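Local structure of tubulin-like protein CetZ (Methanosaeta thermophila, 3ZID) at residues L5-G10 with D104-M109. The protein binds GTP, which it probably hydrolyses, and as an archaeal relative of tubulin and FtsZ is probably involved in the control of cell shape. Sequence-based numbering, arbitrary orientation.
Sequences LMLGVG and DLIFVM. With GDP (guanosine-5'-diphosphate), chain C.
Leu5-Val9 and Leu105-Met109 run parallel as neighbouring central strands of the Rossmann-like GTPase sheet of the tubulin/FtsZ family, their axes 4.7 Å apart and 10° from parallel. Leu5 is paired with Ile106, Met6 with Phe107, Leu7 with Val108 and Gly8 with Met109. Five backbone hydrogen bonds join them: Leu5 N to Leu105 O, Phe107 N to Leu5 O, Leu7 N to Phe107 O, Met109 N to Leu7 O and Val9 N to Met109 O, all 2.8 Å long. The other edge of 5-10 bonds to strand 42-49. On one face, Leu5 and Ile106 extend alongside each other, CD2 of Leu5 4.0 Å from CG2 of Ile106, while Leu7 CD1 rests on Val108 CG2 at 4.2 Å; helix 117-131 covers Leu7, Val9 and Val108. The face bearing Met6, Phe107 and Met109 packs under helices 10-30 and 186-210. There CG of Met6 meets the Phe107 ring at its edge, 4.1 Å from CD2, and a bend at chi3 (78°) brings Met6 CE within 3.9 Å of Met109 SD. Met109 bends the opposite way, chi3 -59°, which lays its CE over the backbone of Gly8, 3.8 Å from Gly8 CA. With an alanine in place of Met109 the thioether arm is gone, and Met6 CE would probably lose its sulfur neighbour and Gly8 CA the methyl packed against it. Beyond Val9 the chain enters the nucleotide pocket, where Gly10, which has no side chain to collide with the diphosphate, brings its CA to 3.6 Å from GDP O2B.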
loop_
_atom_site.group_PDB
_atom_site.type_symbol
_atom_site.label_atom_id
_atom_site.label_comp_id
_atom_site.label_asym_id
_atom_site.label_seq_id
_atom_site.Cartn_x
_atom_site.Cartn_y
_atom_site.Cartn_z
ATOM N N LEU A 5 6.950 0.545 14.045
ATOM C CA LEU A 5 6.864 -0.871 13.733
ATOM C C LEU A 5 6.473 -1.006 12.276
ATOM O O LEU A 5 5.515 -0.371 11.822
ATOM C CB LEU A 5 5.823 -1.551 14.635
ATOM C CG LEU A 5 5.550 -3.035 14.357
ATOM C CD1 LEU A 5 6.807 -3.868 14.575
ATOM C CD2 LEU A 5 4.412 -3.560 15.238
ATOM N N MET A 6 7.212 -1.813 11.524
ATOM C CA MET A 6 6.812 -2.120 10.148
ATOM C C MET A 6 6.568 -3.609 9.985
ATOM O O MET A 6 7.433 -4.416 10.332
ATOM C CB MET A 6 7.840 -1.623 9.154
ATOM C CG MET A 6 8.106 -0.129 9.340
ATOM S SD MET A 6 9.231 0.546 8.127
ATOM C CE MET A 6 8.163 0.712 6.707
ATOM N N LEU A 7 5.372 -3.952 9.510
ATOM C CA LEU A 7 4.923 -5.342 9.358
ATOM C C LEU A 7 4.675 -5.632 7.891
ATOM O O LEU A 7 3.773 -5.042 7.291
ATOM C CB LEU A 7 3.605 -5.533 10.100
ATOM C CG LEU A 7 3.659 -5.211 11.583
ATOM C CD1 LEU A 7 2.284 -5.346 12.223
ATOM C CD2 LEU A 7 4.657 -6.136 12.249
ATOM N N GLY A 8 5.462 -6.529 7.307
ATOM C CA GLY A 8 5.286 -6.878 5.910
ATOM C C GLY A 8 4.571 -8.222 5.842
ATOM O O GLY A 8 5.144 -9.238 6.192
ATOM N N VAL A 9 3.321 -8.221 5.387
ATOM C CA VAL A 9 2.450 -9.402 5.497
ATOM C C VAL A 9 2.166 -10.007 4.130
ATOM O O VAL A 9 1.731 -9.315 3.206
ATOM C CB VAL A 9 1.131 -9.010 6.173
ATOM C CG1 VAL A 9 0.256 -10.226 6.457
ATOM C CG2 VAL A 9 1.432 -8.227 7.455
ATOM N N GLY A 10 2.434 -11.299 3.987
ATOM C CA GLY A 10 2.271 -11.944 2.692
ATOM C C GLY A 10 3.500 -11.708 1.836
ATOM O O GLY A 10 4.403 -10.967 2.232
ATOM N N ASP A 104 4.726 4.076 18.425
ATOM C CA ASP A 104 3.920 5.248 18.159
ATOM C C ASP A 104 3.327 5.188 16.745
ATOM O O ASP A 104 2.308 5.799 16.459
ATOM C CB ASP A 104 4.789 6.492 18.300
ATOM C CG ASP A 104 5.622 6.482 19.578
ATOM O OD1 ASP A 104 5.040 6.324 20.678
ATOM O OD2 ASP A 104 6.860 6.625 19.475
ATOM N N LEU A 105 3.985 4.459 15.863
ATOM C CA LEU A 105 3.635 4.480 14.454
ATOM C C LEU A 105 3.804 3.080 13.881
ATOM O O LEU A 105 4.864 2.471 14.006
ATOM C CB LEU A 105 4.550 5.478 13.719
ATOM C CG LEU A 105 4.428 5.599 12.202
ATOM C CD1 LEU A 105 3.036 6.048 11.796
ATOM C CD2 LEU A 105 5.473 6.595 11.687
ATOM N N ILE A 106 2.767 2.576 13.234
ATOM C CA ILE A 106 2.808 1.217 12.710
ATOM C C ILE A 106 2.425 1.207 11.246
ATOM O O ILE A 106 1.369 1.718 10.865
ATOM C CB ILE A 106 1.872 0.253 13.530
ATOM C CG1 ILE A 106 2.189 0.327 15.038
ATOM C CG2 ILE A 106 1.990 -1.183 13.029
ATOM C CD1 ILE A 106 1.278 -0.562 15.944
ATOM N N PHE A 107 3.299 0.649 10.424
ATOM C CA PHE A 107 2.983 0.416 9.022
ATOM C C PHE A 107 2.663 -1.037 8.799
ATOM O O PHE A 107 3.433 -1.906 9.195
ATOM C CB PHE A 107 4.135 0.852 8.120
ATOM C CG PHE A 107 4.367 2.346 8.127
ATOM C CD1 PHE A 107 3.501 3.201 7.455
ATOM C CD2 PHE A 107 5.436 2.897 8.827
ATOM C CE1 PHE A 107 3.704 4.599 7.447
ATOM C CE2 PHE A 107 5.666 4.284 8.820
ATOM C CZ PHE A 107 4.789 5.139 8.148
ATOM N N VAL A 108 1.507 -1.290 8.187
ATOM C CA VAL A 108 1.106 -2.646 7.797
ATOM C C VAL A 108 1.087 -2.740 6.280
ATOM O O VAL A 108 0.239 -2.155 5.611
ATOM C CB VAL A 108 -0.260 -3.043 8.374
ATOM C CG1 VAL A 108 -0.601 -4.474 7.987
ATOM C CG2 VAL A 108 -0.234 -2.915 9.900
ATOM N N MET A 109 2.057 -3.467 5.754
ATOM C CA MET A 109 2.298 -3.515 4.332
ATOM C C MET A 109 1.887 -4.845 3.755
ATOM O O MET A 109 2.328 -5.894 4.214
ATOM C CB MET A 109 3.765 -3.250 4.076
ATOM C CG MET A 109 4.259 -2.054 4.870
ATOM S SD MET A 109 6.012 -1.823 4.599
ATOM C CE MET A 109 6.628 -3.390 5.165
HETATM P PB GDP C . -0.083 -13.511 -0.455
HETATM O O1B GDP C . -0.511 -12.360 0.439
HETATM O O2B GDP C . 1.317 -13.959 -0.086
HETATM O O3B GDP C . -1.071 -14.650 -0.272
HETATM O O3A GDP C . -0.169 -13.058 -1.992
HETATM P PA GDP C . 0.744 -11.894 -2.615
HETATM O O1A GDP C . 1.773 -12.461 -3.530
HETATM O O2A GDP C . 1.343 -10.971 -1.576
HETATM O "O5'" GDP C . -0.380 -11.088 -3.399
HETATM C "C5'" GDP C . -0.377 -11.108 -4.818
HETATM C "C4'" GDP C . -0.530 -9.672 -5.300
HETATM O "O4'" GDP C . 0.630 -8.945 -4.892
HETATM C "C3'" GDP C . -0.559 -9.659 -6.804
HETATM O "O3'" GDP C . -1.284 -8.492 -7.185
HETATM C "C2'" GDP C . 0.897 -9.516 -7.153
HETATM O "O2'" GDP C . 1.026 -8.879 -8.419
HETATM C "C1'" GDP C . 1.399 -8.605 -6.050
HETATM N N9 GDP C . 2.794 -8.809 -5.657
HETATM C C8 GDP C . 3.382 -9.965 -5.294
HETATM N N7 GDP C . 4.670 -9.747 -4.934
HETATM C C5 GDP C . 4.899 -8.425 -5.073
HETATM C C6 GDP C . 6.029 -7.519 -4.849
HETATM O O6 GDP C . 7.120 -7.962 -4.468
HETATM N N1 GDP C . 5.850 -6.221 -5.091
HETATM C C2 GDP C . 4.685 -5.721 -5.523
HETATM N N2 GDP C . 4.605 -4.393 -5.750
HETATM N N3 GDP C . 3.586 -6.480 -5.754
HETATM C C4 GDP C . 3.651 -7.812 -5.534
#